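Local coordinates for cytochrome c-552/4 domain-containing protein (Ignicoccus hospitalis KIN4/I, PDB 4QO5) that binds eight c-type hemes as a membrane-associated octaheme cytochrome and so probably carries electrons, at residues A[436-449]-A[505-517]. Residues are numbered along the deposited sequence; the frame is centred on the assembly and turned at random.
Sequences KTTVLLLKAWQSGL and IEHMKTLLRLWEA
Leu512 and Leu440 interlock as reciprocal knobs into holes where the C-terminal helix 498-520 runs beside the end of helix 413-447. The two segments are parallel, their axes 10.1 Å apart and crossing at 15°, within a helical bundle in which helix 464-485 packs on Leu441 and Leu511. Leu512 enters a hole formed by Leu440, Lys443, Ala444 and Ser447; its CD2 lies 3.7 Å from Ala444 CA, while CD1 meets Leu440 CD2. In return Leu440 sits among Ile505, Met508, Lys509 and Leu512, its CD1 resting 3.7 Å from the carbonyl O of Ile505. One turn before Leu512, the bend at the end of Met508 lays its CE 3.6 Å from Thr437 O and against Leu440 CB. Gly448, with positive phi, ends helix 413-447 and turns the chain, and Leu449 then lies across one face of the Trp515 indole. Leu449 CB makes a CH-pi contact 3.8 Å from the centroid of the five-membered ring, nearly on its normal, CD1 reaches over CD2 of the indole, and the other branch, CD2, turns to Leu512. The carbonyls of Gly448 and Leu449 accept hydrogen bonds from Arg513 of the third subunit, so this corner also joins the trimer. Trp515 keeps CG anti to the backbone N (chi1 -178°), which carries the indole across to the helix end. There its NE1 donates an almost straight hydrogen bond (3.2 Å, 170°) to Ser447 O, which lies in the indole plane although NE1 stands well above the carbonyl plane.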
ATOM      1  N   LYS A 436      12.504 -25.968   9.258  1.00 28.07           N
ATOM      2  CA  LYS A 436      11.411 -26.551  10.030  1.00 24.50           C
ATOM      3  C   LYS A 436      10.189 -26.822   9.148  1.00 27.10           C
ATOM      4  O   LYS A 436       9.603 -27.903   9.210  1.00 23.61           O
ATOM      5  CB  LYS A 436      11.029 -25.642  11.202  1.00 26.72           C
ATOM      6  CG  LYS A 436      10.023 -26.275  12.167  1.00 33.92           C
ATOM      7  CD  LYS A 436       9.735 -25.358  13.343  1.00 37.13           C
ATOM      8  CE  LYS A 436       8.731 -25.979  14.300  1.00 40.03           C
ATOM      9  NZ  LYS A 436       9.330 -27.048  15.138  1.00 44.47           N
ATOM     10  N   THR A 437       9.793 -25.850   8.333  1.00 23.11           N
ATOM     11  CA  THR A 437       8.638 -26.061   7.462  1.00 28.12           C
ATOM     12  C   THR A 437       8.944 -27.112   6.403  1.00 26.54           C
ATOM     13  O   THR A 437       8.049 -27.841   5.966  1.00 27.28           O
ATOM     14  CB  THR A 437       8.149 -24.759   6.789  1.00 27.28           C
ATOM     15  OG1 THR A 437       9.190 -24.213   5.971  1.00 27.04           O
ATOM     16  CG2 THR A 437       7.739 -23.732   7.836  1.00 25.25           C
ATOM     17  N   THR A 438      10.211 -27.201   5.999  1.00 23.38           N
ATOM     18  CA  THR A 438      10.609 -28.213   5.027  1.00 24.34           C
ATOM     19  C   THR A 438      10.448 -29.625   5.609  1.00 27.50           C
ATOM     20  O   THR A 438      10.002 -30.549   4.919  1.00 27.21           O
ATOM     21  CB  THR A 438      12.058 -27.993   4.529  1.00 23.73           C
ATOM     22  OG1 THR A 438      12.152 -26.699   3.907  1.00 26.92           O
ATOM     23  CG2 THR A 438      12.450 -29.068   3.533  1.00 29.72           C
ATOM     24  N   VAL A 439      10.796 -29.787   6.881  1.00 25.67           N
ATOM     25  CA  VAL A 439      10.632 -31.082   7.540  1.00 24.94           C
ATOM     26  C   VAL A 439       9.147 -31.414   7.726  1.00 24.86           C
ATOM     27  O   VAL A 439       8.748 -32.575   7.614  1.00 28.43           O
ATOM     28  CB  VAL A 439      11.395 -31.147   8.889  1.00 33.36           C
ATOM     29  CG1 VAL A 439      11.053 -32.422   9.654  1.00 32.62           C
ATOM     30  CG2 VAL A 439      12.894 -31.083   8.633  1.00 33.18           C
ATOM     31  N   LEU A 440       8.336 -30.403   8.027  1.00 26.50           N
ATOM     32  CA  LEU A 440       6.887 -30.599   8.093  1.00 27.24           C
ATOM     33  C   LEU A 440       6.343 -31.059   6.732  1.00 29.39           C
ATOM     34  O   LEU A 440       5.466 -31.916   6.662  1.00 28.62           O
ATOM     35  CB  LEU A 440       6.168 -29.326   8.553  1.00 24.05           C
ATOM     36  CG  LEU A 440       6.450 -28.906  10.000  1.00 26.81           C
ATOM     37  CD1 LEU A 440       5.898 -27.530  10.292  1.00 26.42           C
ATOM     38  CD2 LEU A 440       5.876 -29.928  10.971  1.00 32.31           C
ATOM     39  N   LEU A 441       6.873 -30.501   5.652  1.00 27.12           N
ATOM     40  CA  LEU A 441       6.456 -30.951   4.326  1.00 30.10           C
ATOM     41  C   LEU A 441       6.842 -32.413   4.072  1.00 29.47           C
ATOM     42  O   LEU A 441       6.056 -33.172   3.503  1.00 28.50           O
ATOM     43  CB  LEU A 441       7.006 -30.052   3.225  1.00 29.52           C
ATOM     44  CG  LEU A 441       6.473 -30.420   1.833  1.00 35.46           C
ATOM     45  CD1 LEU A 441       4.942 -30.472   1.815  1.00 38.04           C
ATOM     46  CD2 LEU A 441       6.964 -29.438   0.817  1.00 40.56           C
ATOM     47  N   LEU A 442       8.043 -32.807   4.491  1.00 32.09           N
ATOM     48  CA  LEU A 442       8.449 -34.208   4.377  1.00 30.05           C
ATOM     49  C   LEU A 442       7.500 -35.117   5.163  1.00 31.91           C
ATOM     50  O   LEU A 442       7.213 -36.234   4.746  1.00 30.69           O
ATOM     51  CB  LEU A 442       9.892 -34.408   4.848  1.00 31.28           C
ATOM     52  CG  LEU A 442      10.986 -33.789   3.977  1.00 35.38           C
ATOM     53  CD1 LEU A 442      12.357 -33.959   4.632  1.00 37.75           C
ATOM     54  CD2 LEU A 442      10.986 -34.396   2.584  1.00 33.65           C
ATOM     55  N   LYS A 443       7.002 -34.632   6.297  1.00 28.42           N
ATOM     56  CA  LYS A 443       6.011 -35.385   7.062  1.00 32.74           C
ATOM     57  C   LYS A 443       4.683 -35.488   6.311  1.00 29.66           C
ATOM     58  O   LYS A 443       4.011 -36.515   6.351  1.00 32.55           O
ATOM     59  CB  LYS A 443       5.783 -34.748   8.438  1.00 34.61           C
ATOM     60  CG  LYS A 443       6.977 -34.856   9.368  1.00 43.29           C
ATOM     61  CD  LYS A 443       6.653 -34.371  10.781  1.00 48.60           C
ATOM     62  CE  LYS A 443       7.790 -34.716  11.743  1.00 55.77           C
ATOM     63  NZ  LYS A 443       7.755 -33.907  12.996  1.00 58.89           N
ATOM     64  N   ALA A 444       4.304 -34.413   5.632  1.00 28.25           N
ATOM     65  CA  ALA A 444       3.074 -34.406   4.841  1.00 32.20           C
ATOM     66  C   ALA A 444       3.153 -35.422   3.703  1.00 34.22           C
ATOM     67  O   ALA A 444       2.182 -36.115   3.404  1.00 33.96           O
ATOM     68  CB  ALA A 444       2.808 -33.017   4.287  1.00 26.71           C
ATOM     69  N   TRP A 445       4.316 -35.507   3.066  1.00 27.90           N
ATOM     70  CA  TRP A 445       4.494 -36.456   1.980  1.00 29.88           C
ATOM     71  C   TRP A 445       4.539 -37.883   2.522  1.00 34.09           C
ATOM     72  O   TRP A 445       3.974 -38.797   1.931  1.00 39.09           O
ATOM     73  CB  TRP A 445       5.768 -36.149   1.200  1.00 31.98           C
ATOM     74  CG  TRP A 445       5.687 -34.939   0.334  1.00 32.27           C
ATOM     75  CD1 TRP A 445       4.563 -34.399  -0.239  1.00 30.34           C
ATOM     76  CD2 TRP A 445       6.780 -34.110  -0.067  1.00 30.99           C
ATOM     77  NE1 TRP A 445       4.898 -33.283  -0.967  1.00 32.18           N
ATOM     78  CE2 TRP A 445       6.256 -33.089  -0.883  1.00 28.32           C
ATOM     79  CE3 TRP A 445       8.158 -34.138   0.179  1.00 31.20           C
ATOM     80  CZ2 TRP A 445       7.058 -32.095  -1.443  1.00 32.06           C
ATOM     81  CZ3 TRP A 445       8.956 -33.153  -0.384  1.00 32.34           C
ATOM     82  CH2 TRP A 445       8.404 -32.143  -1.179  1.00 34.83           C
ATOM     83  N   GLN A 446       5.200 -38.055   3.662  1.00 32.50           N
ATOM     84  CA  GLN A 446       5.318 -39.364   4.299  1.00 34.28           C
ATOM     85  C   GLN A 446       3.974 -39.937   4.741  1.00 40.22           C
ATOM     86  O   GLN A 446       3.765 -41.148   4.693  1.00 42.63           O
ATOM     87  CB  GLN A 446       6.247 -39.274   5.513  1.00 37.28           C
ATOM     88  CG  GLN A 446       6.670 -40.621   6.071  1.00 41.86           C
ATOM     89  CD  GLN A 446       7.760 -41.277   5.249  1.00 46.27           C
ATOM     90  OE1 GLN A 446       8.784 -40.662   4.943  1.00 46.84           O
ATOM     91  NE2 GLN A 446       7.551 -42.539   4.895  1.00 49.57           N
ATOM     92  N   SER A 447       3.070 -39.068   5.178  1.00 38.79           N
ATOM     93  CA  SER A 447       1.802 -39.509   5.751  1.00 43.42           C
ATOM     94  C   SER A 447       0.698 -39.595   4.707  1.00 41.52           C
ATOM     95  O   SER A 447      -0.389 -40.099   4.983  1.00 41.30           O
ATOM     96  CB  SER A 447       1.370 -38.575   6.886  1.00 42.82           C
ATOM     97  OG  SER A 447       0.865 -37.353   6.376  1.00 46.25           O
ATOM     98  N   GLY A 448       0.974 -39.090   3.512  1.00 38.94           N
ATOM     99  CA  GLY A 448       0.017 -39.166   2.424  1.00 35.26           C
ATOM    100  C   GLY A 448      -0.946 -37.995   2.360  1.00 38.09           C
ATOM    101  O   GLY A 448      -1.903 -38.021   1.597  1.00 41.32           O
ATOM    102  N   LEU A 449      -0.704 -36.961   3.159  1.00 37.40           N
ATOM    103  CA  LEU A 449      -1.533 -35.764   3.088  1.00 40.79           C
ATOM    104  C   LEU A 449      -1.294 -35.045   1.763  1.00 42.11           C
ATOM    105  O   LEU A 449      -2.195 -34.397   1.225  1.00 46.42           O
ATOM    106  CB  LEU A 449      -1.257 -34.831   4.272  1.00 40.24           C
ATOM    107  CG  LEU A 449      -1.958 -33.470   4.291  1.00 39.40           C
ATOM    108  CD1 LEU A 449      -3.475 -33.619   4.229  1.00 35.32           C
ATOM    109  CD2 LEU A 449      -1.545 -32.694   5.535  1.00 41.73           C
ATOM    110  N   ILE A 505       4.029 -22.093  10.278  1.00 24.86           N
ATOM    111  CA  ILE A 505       4.515 -23.316  10.910  1.00 25.73           C
ATOM    112  C   ILE A 505       3.391 -24.036  11.638  1.00 27.14           C
ATOM    113  O   ILE A 505       3.180 -25.237  11.460  1.00 27.46           O
ATOM    114  CB  ILE A 505       5.675 -23.024  11.888  1.00 28.90           C
ATOM    115  CG1 ILE A 505       6.920 -22.579  11.101  1.00 29.77           C
ATOM    116  CG2 ILE A 505       5.988 -24.256  12.731  1.00 30.50           C
ATOM    117  CD1 ILE A 505       8.048 -22.027  11.977  1.00 30.51           C
ATOM    118  N   GLU A 506       2.645 -23.290  12.444  1.00 28.17           N
ATOM    119  CA  GLU A 506       1.539 -23.874  13.185  1.00 28.79           C
ATOM    120  C   GLU A 506       0.384 -24.276  12.276  1.00 24.94           C
ATOM    121  O   GLU A 506      -0.302 -25.253  12.538  1.00 26.40           O
ATOM    122  CB  GLU A 506       1.065 -22.917  14.274  1.00 29.62           C
ATOM    123  CG  GLU A 506       2.114 -22.684  15.338  1.00 29.97           C
ATOM    124  CD  GLU A 506       2.559 -23.972  16.010  1.00 36.38           C
ATOM    125  OE1 GLU A 506       1.719 -24.891  16.163  1.00 38.10           O
ATOM    126  OE2 GLU A 506       3.747 -24.068  16.392  1.00 39.37           O
ATOM    127  N   HIS A 507       0.179 -23.529  11.204  1.00 26.60           N
ATOM    128  CA  HIS A 507      -0.861 -23.890  10.242  1.00 29.10           C
ATOM    129  C   HIS A 507      -0.553 -25.256   9.629  1.00 29.95           C
ATOM    130  O   HIS A 507      -1.416 -26.142   9.596  1.00 29.35           O
ATOM    131  CB  HIS A 507      -1.070 -22.762   9.228  1.00 24.14           C
ATOM    132  CG  HIS A 507      -2.206 -22.984   8.275  1.00 28.31           C
ATOM    133  ND1 HIS A 507      -3.370 -23.625   8.652  1.00 41.18           N
ATOM    134  CD2 HIS A 507      -2.464 -22.431   7.069  1.00 34.62           C
ATOM    135  CE1 HIS A 507      -4.228 -23.593   7.648  1.00 37.98           C
ATOM    136  NE2 HIS A 507      -3.716 -22.862   6.684  1.00 34.58           N
ATOM    137  N   MET A 508       0.694 -25.456   9.210  1.00 24.90           N
ATOM    138  CA  MET A 508       1.103 -26.770   8.720  1.00 21.05           C
ATOM    139  C   MET A 508       0.935 -27.873   9.767  1.00 24.02           C
ATOM    140  O   MET A 508       0.451 -28.964   9.454  1.00 26.48           O
ATOM    141  CB  MET A 508       2.539 -26.730   8.195  1.00 26.58           C
ATOM    142  CG  MET A 508       2.741 -25.718   7.075  1.00 27.93           C
ATOM    143  SD  MET A 508       4.428 -25.796   6.442  1.00 29.10           S
ATOM    144  CE  MET A 508       4.438 -27.416   5.669  1.00 32.18           C
ATOM    145  N   LYS A 509       1.307 -27.584  11.013  1.00 25.55           N
ATOM    146  CA  LYS A 509       1.169 -28.569  12.080  1.00 28.06           C
ATOM    147  C   LYS A 509      -0.290 -28.947  12.337  1.00 30.23           C
ATOM    148  O   LYS A 509      -0.606 -30.114  12.577  1.00 30.33           O
ATOM    149  CB  LYS A 509       1.846 -28.074  13.362  1.00 27.10           C
ATOM    150  CG  LYS A 509       3.360 -28.150  13.288  1.00 30.25           C
ATOM    151  CD  LYS A 509       4.039 -27.313  14.364  1.00 37.60           C
ATOM    152  CE  LYS A 509       3.728 -27.812  15.750  1.00 47.95           C
ATOM    153  NZ  LYS A 509       4.587 -27.112  16.757  1.00 54.91           N
ATOM    154  N   THR A 510      -1.178 -27.961  12.284  1.00 26.48           N
ATOM    155  CA  THR A 510      -2.601 -28.218  12.475  1.00 28.57           C
ATOM    156  C   THR A 510      -3.175 -29.126  11.376  1.00 32.03           C
ATOM    157  O   THR A 510      -3.906 -30.083  11.665  1.00 28.80           O
ATOM    158  CB  THR A 510      -3.396 -26.899  12.583  1.00 27.41           C
ATOM    159  OG1 THR A 510      -3.074 -26.263  13.830  1.00 28.22           O
ATOM    160  CG2 THR A 510      -4.882 -27.169  12.538  1.00 28.00           C
ATOM    161  N   LEU A 511      -2.818 -28.850  10.124  1.00 30.53           N
ATOM    162  CA  LEU A 511      -3.246 -29.701   9.013  1.00 30.92           C
ATOM    163  C   LEU A 511      -2.769 -31.149   9.180  1.00 30.89           C
ATOM    164  O   LEU A 511      -3.533 -32.090   8.973  1.00 30.88           O
ATOM    165  CB  LEU A 511      -2.778 -29.126   7.676  1.00 32.12           C
ATOM    166  CG  LEU A 511      -3.537 -27.874   7.226  1.00 38.44           C
ATOM    167  CD1 LEU A 511      -2.902 -27.273   5.986  1.00 40.96           C
ATOM    168  CD2 LEU A 511      -5.000 -28.202   6.980  1.00 37.63           C
ATOM    169  N   LEU A 512      -1.507 -31.316   9.568  1.00 26.87           N
ATOM    170  CA  LEU A 512      -0.968 -32.642   9.854  1.00 31.91           C
ATOM    171  C   LEU A 512      -1.726 -33.339  10.983  1.00 34.69           C
ATOM    172  O   LEU A 512      -2.035 -34.528  10.886  1.00 36.07           O
ATOM    173  CB  LEU A 512       0.526 -32.553  10.190  1.00 31.41           C
ATOM    174  CG  LEU A 512       1.442 -32.213   9.015  1.00 36.77           C
ATOM    175  CD1 LEU A 512       2.866 -31.928   9.498  1.00 35.67           C
ATOM    176  CD2 LEU A 512       1.433 -33.357   8.002  1.00 35.82           C
ATOM    177  N   ARG A 513      -2.027 -32.596  12.047  1.00 29.35           N
ATOM    178  CA  ARG A 513      -2.809 -33.122  13.165  1.00 34.50           C
ATOM    179  C   ARG A 513      -4.220 -33.547  12.767  1.00 35.30           C
ATOM    180  O   ARG A 513      -4.703 -34.595  13.201  1.00 34.07           O
ATOM    181  CB  ARG A 513      -2.923 -32.088  14.281  1.00 42.18           C
ATOM    182  CG  ARG A 513      -1.769 -32.065  15.249  1.00 50.77           C
ATOM    183  CD  ARG A 513      -2.102 -31.168  16.429  1.00 55.49           C
ATOM    184  NE  ARG A 513      -3.189 -31.705  17.248  1.00 60.03           N
ATOM    185  CZ  ARG A 513      -4.115 -30.958  17.846  1.00 59.55           C
ATOM    186  NH1 ARG A 513      -5.062 -31.529  18.575  1.00 60.16           N
ATOM    187  NH2 ARG A 513      -4.096 -29.638  17.712  1.00 61.32           N
ATOM    188  N   LEU A 514      -4.894 -32.715  11.979  1.00 31.57           N
ATOM    189  CA  LEU A 514      -6.238 -33.048  11.499  1.00 32.27           C
ATOM    190  C   LEU A 514      -6.203 -34.291  10.627  1.00 34.26           C
ATOM    191  O   LEU A 514      -7.070 -35.160  10.729  1.00 34.83           O
ATOM    192  CB  LEU A 514      -6.841 -31.891  10.702  1.00 35.87           C
ATOM    193  CG  LEU A 514      -7.307 -30.682  11.510  1.00 42.96           C
ATOM    194  CD1 LEU A 514      -7.830 -29.594  10.587  1.00 42.13           C
ATOM    195  CD2 LEU A 514      -8.373 -31.094  12.514  1.00 43.21           C
ATOM    196  N   TRP A 515      -5.192 -34.369   9.770  1.00 32.29           N
ATOM    197  CA  TRP A 515      -5.028 -35.520   8.892  1.00 33.70           C
ATOM    198  C   TRP A 515      -4.823 -36.804   9.688  1.00 35.67           C
ATOM    199  O   TRP A 515      -5.468 -37.815   9.421  1.00 36.15           O
ATOM    200  CB  TRP A 515      -3.874 -35.285   7.920  1.00 33.65           C
ATOM    201  CG  TRP A 515      -3.660 -36.391   6.938  1.00 36.82           C
ATOM    202  CD1 TRP A 515      -2.577 -37.223   6.862  1.00 39.37           C
ATOM    203  CD2 TRP A 515      -4.545 -36.787   5.879  1.00 39.97           C
ATOM    204  NE1 TRP A 515      -2.733 -38.110   5.824  1.00 38.80           N
ATOM    205  CE2 TRP A 515      -3.933 -37.866   5.206  1.00 39.58           C
ATOM    206  CE3 TRP A 515      -5.792 -36.333   5.434  1.00 41.85           C
ATOM    207  CZ2 TRP A 515      -4.524 -38.496   4.112  1.00 40.34           C
ATOM    208  CZ3 TRP A 515      -6.379 -36.964   4.349  1.00 45.56           C
ATOM    209  CH2 TRP A 515      -5.743 -38.035   3.701  1.00 41.51           C
ATOM    210  N   GLU A 516      -3.939 -36.758  10.677  1.00 39.80           N
ATOM    211  CA  GLU A 516      -3.691 -37.927  11.518  1.00 45.62           C
ATOM    212  C   GLU A 516      -4.916 -38.320  12.342  1.00 43.60           C
ATOM    213  O   GLU A 516      -5.177 -39.505  12.537  1.00 45.29           O
ATOM    214  CB  GLU A 516      -2.480 -37.706  12.426  1.00 46.76           C
ATOM    215  CG  GLU A 516      -1.150 -37.831  11.697  1.00 57.62           C
ATOM    216  CD  GLU A 516      -1.021 -39.143  10.934  1.00 64.50           C
ATOM    217  OE1 GLU A 516      -1.104 -40.215  11.572  1.00 70.22           O
ATOM    218  OE2 GLU A 516      -0.837 -39.102   9.697  1.00 61.42           O
ATOM    219  N   ALA A 517      -5.660 -37.327  12.822  1.00 40.49           N
ATOM    220  CA  ALA A 517      -6.875 -37.589  13.586  1.00 42.77           C
ATOM    221  C   ALA A 517      -7.931 -38.266  12.717  1.00 47.26           C
ATOM    222  O   ALA A 517      -8.669 -39.126  13.191  1.00 51.85           O
ATOM    223  CB  ALA A 517      -7.423 -36.305  14.193  1.00 40.90           C
TER